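Local coordinates for Lmo0547 protein (Listeria monocytogenes, PDB 4R9N) that probably acts as a sugar-responsive transcriptional regulator of the SorC family, its putative effector-binding domain being the part crystallised, at residues L114-L119 against K133-V138. Numbering follows the deposited sequence.
Sequences LYAPAL and KYISEV
Ile135, on the first turn of helix 133-143, lies alongside the turn at Leu114-Ala116 and meets all three residues of the loop that touch the helix. Its CD1 lies 3.4 Å from the carbonyl O of Tyr115 and 4.0 Å from Ala116 CB, while CG2, the other branch, faces Leu114 CD1 at 4.2 Å. The extended chain (chi2 167°) carries CD1 out to the loop. Leu114 sends the same CD1 on to Val138, one helical turn beyond Tyr134, with 3.8 Å to Val138 CG1; its CG stands anti to the backbone N (chi1 -165°), which directs the branch to the helix. Both leucine and valine also pack on strand 79-82, Leu114 on Pro82 and Val138 on Ile81, so this half of the contact is buried. Toward solvent, the rings of Tyr115 and Tyr134 meet obliquely, centroids 4.9 Å apart and planes at 39°; their closest carbons are modelled too near each other, so the fine detail of this pair is doubtful. Val138 CG2 sits 3.6 Å above one face of the Tyr134 ring, near its rim, and the Tyr134 hydroxyl makes a weak hydrogen bond with Tyr113 N. Tyr115 is the centre of an inverse gamma turn, closed by a weak bond from Ala116 N to Leu114 O (2.9 Å). The contact thus seats the loop after edge strand 110-111 on the helix leading to strand 147-151, at the rim of the seven-stranded parallel sheet of a Rossmann-like alpha/beta domain.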
ATOM      1  N   LEU A 114      10.056 -12.701  -1.345  1.00 24.45           N
ATOM      2  CA  LEU A 114       9.021 -13.510  -0.758  1.00 28.04           C
ATOM      3  C   LEU A 114       8.793 -14.624  -1.768  1.00 33.09           C
ATOM      4  O   LEU A 114       8.186 -14.426  -2.741  1.00 29.11           O
ATOM      5  CB  LEU A 114       7.797 -12.640  -0.440  1.00 26.41           C
ATOM      6  CG  LEU A 114       6.749 -13.166   0.470  1.00 30.05           C
ATOM      7  CD1 LEU A 114       7.317 -13.976   1.651  1.00 32.11           C
ATOM      8  CD2 LEU A 114       5.878 -12.043   0.979  1.00 26.42           C
ATOM      9  N   TYR A 115       9.384 -15.787  -1.497  1.00 40.67           N
ATOM     10  CA  TYR A 115       9.331 -16.944  -2.381  1.00 43.58           C
ATOM     11  C   TYR A 115       7.910 -17.642  -2.395  1.00 40.87           C
ATOM     12  O   TYR A 115       7.795 -18.808  -1.911  1.00 40.75           O
ATOM     13  CB  TYR A 115      10.498 -17.895  -1.957  1.00 48.99           C
ATOM     14  CG  TYR A 115      11.942 -17.338  -2.237  1.00 53.88           C
ATOM     15  CD1 TYR A 115      12.319 -16.933  -3.508  1.00 53.72           C
ATOM     16  CD2 TYR A 115      12.901 -17.249  -1.249  1.00 56.37           C
ATOM     17  CE1 TYR A 115      13.590 -16.430  -3.779  1.00 54.86           C
ATOM     18  CE2 TYR A 115      14.194 -16.734  -1.510  1.00 58.31           C
ATOM     19  CZ  TYR A 115      14.528 -16.317  -2.779  1.00 57.00           C
ATOM     20  OH  TYR A 115      15.787 -15.791  -3.092  1.00 52.57           O
ATOM     21  N   ALA A 116       6.845 -16.964  -2.898  1.00 32.81           N
ATOM     22  CA  ALA A 116       5.451 -17.505  -2.782  1.00 31.00           C
ATOM     23  C   ALA A 116       4.466 -16.677  -3.579  1.00 32.15           C
ATOM     24  O   ALA A 116       4.734 -15.490  -3.831  1.00 33.63           O
ATOM     25  CB  ALA A 116       5.027 -17.557  -1.320  1.00 30.08           C
ATOM     26  N   PRO A 117       3.336 -17.270  -3.993  1.00 30.89           N
ATOM     27  CA  PRO A 117       2.266 -16.477  -4.646  1.00 28.52           C
ATOM     28  C   PRO A 117       1.501 -15.584  -3.646  1.00 28.37           C
ATOM     29  O   PRO A 117       1.476 -15.895  -2.457  1.00 27.47           O
ATOM     30  CB  PRO A 117       1.292 -17.546  -5.186  1.00 30.33           C
ATOM     31  CG  PRO A 117       1.863 -18.838  -4.859  1.00 31.42           C
ATOM     32  CD  PRO A 117       2.907 -18.677  -3.799  1.00 31.04           C
ATOM     33  N   ALA A 118       0.861 -14.503  -4.099  1.00 25.57           N
ATOM     34  CA  ALA A 118       0.051 -13.711  -3.192  1.00 25.48           C
ATOM     35  C   ALA A 118      -1.194 -14.415  -2.668  1.00 27.55           C
ATOM     36  O   ALA A 118      -1.606 -14.208  -1.515  1.00 24.55           O
ATOM     37  CB  ALA A 118      -0.395 -12.431  -3.903  1.00 28.43           C
ATOM     38  N   LEU A 119      -1.867 -15.148  -3.568  1.00 26.46           N
ATOM     39  CA  LEU A 119      -3.206 -15.688  -3.279  1.00 28.76           C
ATOM     40  C   LEU A 119      -3.119 -17.139  -3.638  1.00 29.24           C
ATOM     41  O   LEU A 119      -2.837 -17.445  -4.797  1.00 30.21           O
ATOM     42  CB  LEU A 119      -4.316 -14.995  -4.105  1.00 29.06           C
ATOM     43  CG  LEU A 119      -5.758 -15.568  -3.967  1.00 30.99           C
ATOM     44  CD1 LEU A 119      -6.192 -15.552  -2.533  1.00 30.98           C
ATOM     45  CD2 LEU A 119      -6.761 -14.799  -4.804  1.00 32.96           C
ATOM     46  N   LYS A 133      10.261 -22.320   6.053  1.00 43.01           N
ATOM     47  CA  LYS A 133      11.071 -21.382   6.864  1.00 43.79           C
ATOM     48  C   LYS A 133      11.583 -20.111   6.177  1.00 38.94           C
ATOM     49  O   LYS A 133      11.692 -19.094   6.828  1.00 33.31           O
ATOM     50  CB  LYS A 133      12.233 -22.092   7.573  1.00 49.85           C
ATOM     51  CG  LYS A 133      13.424 -22.396   6.686  1.00 55.28           C
ATOM     52  CD  LYS A 133      14.179 -23.645   7.142  1.00 59.63           C
ATOM     53  CE  LYS A 133      13.435 -24.921   6.750  1.00 61.49           C
ATOM     54  NZ  LYS A 133      14.138 -26.152   7.231  1.00 63.78           N
ATOM     55  N   TYR A 134      11.944 -20.110   4.901  1.00 39.73           N
ATOM     56  CA  TYR A 134      12.345 -18.800   4.361  1.00 41.46           C
ATOM     57  C   TYR A 134      11.116 -17.936   4.131  1.00 33.89           C
ATOM     58  O   TYR A 134      11.197 -16.732   4.368  1.00 34.58           O
ATOM     59  CB  TYR A 134      13.350 -18.837   3.189  1.00 49.01           C
ATOM     60  CG  TYR A 134      13.937 -17.448   2.724  1.00 57.44           C
ATOM     61  CD1 TYR A 134      15.074 -16.818   3.314  1.00 60.66           C
ATOM     62  CD2 TYR A 134      13.372 -16.801   1.655  1.00 62.79           C
ATOM     63  CE1 TYR A 134      15.566 -15.567   2.825  1.00 60.56           C
ATOM     64  CE2 TYR A 134      13.843 -15.570   1.168  1.00 60.39           C
ATOM     65  CZ  TYR A 134      14.932 -14.939   1.715  1.00 58.82           C
ATOM     66  OH  TYR A 134      15.267 -13.704   1.082  1.00 44.23           O
ATOM     67  N   ILE A 135       9.962 -18.511   3.793  1.00 28.30           N
ATOM     68  CA  ILE A 135       8.759 -17.688   3.689  1.00 25.86           C
ATOM     69  C   ILE A 135       8.395 -17.096   5.052  1.00 26.12           C
ATOM     70  O   ILE A 135       8.156 -15.884   5.203  1.00 21.33           O
ATOM     71  CB  ILE A 135       7.603 -18.517   3.178  1.00 27.26           C
ATOM     72  CG1 ILE A 135       7.911 -18.877   1.731  1.00 30.48           C
ATOM     73  CG2 ILE A 135       6.318 -17.763   3.299  1.00 26.47           C
ATOM     74  CD1 ILE A 135       7.022 -19.941   1.181  1.00 33.89           C
ATOM     75  N   SER A 136       8.359 -17.964   6.068  1.00 23.87           N
ATOM     76  CA  SER A 136       8.024 -17.511   7.401  0.70 26.57           C
ATOM     77  C   SER A 136       9.002 -16.401   7.845  1.00 24.36           C
ATOM     78  O   SER A 136       8.586 -15.440   8.450  1.00 25.12           O
ATOM     79  CB  SER A 136       8.059 -18.667   8.426  0.70 28.48           C
ATOM     80  OG  SER A 136       7.592 -18.169   9.681  0.70 33.59           O
ATOM     81  N   GLU A 137      10.291 -16.540   7.569  1.00 26.25           N
ATOM     82  CA  GLU A 137      11.203 -15.508   8.038  0.60 26.88           C
ATOM     83  C   GLU A 137      11.009 -14.173   7.347  1.00 26.00           C
ATOM     84  O   GLU A 137      11.102 -13.123   8.008  1.00 22.71           O
ATOM     85  CB  GLU A 137      12.667 -15.903   7.963  0.60 32.27           C
ATOM     86  CG  GLU A 137      13.651 -14.723   8.175  0.60 36.71           C
ATOM     87  CD  GLU A 137      13.542 -13.900   9.503  0.60 40.42           C
ATOM     88  OE1 GLU A 137      12.501 -13.840  10.224  0.60 39.47           O
ATOM     89  OE2 GLU A 137      14.559 -13.238   9.826  0.60 43.98           O
ATOM     90  N   VAL A 138      10.705 -14.186   6.053  1.00 21.15           N
ATOM     91  CA  VAL A 138      10.428 -12.921   5.388  1.00 20.20           C
ATOM     92  C   VAL A 138       9.108 -12.302   5.873  1.00 19.21           C
ATOM     93  O   VAL A 138       9.045 -11.070   6.012  1.00 19.52           O
ATOM     94  CB  VAL A 138      10.497 -13.100   3.866  1.00 19.30           C
ATOM     95  CG1 VAL A 138      10.090 -11.805   3.158  1.00 20.12           C
ATOM     96  CG2 VAL A 138      11.930 -13.472   3.467  1.00 21.73           C
TER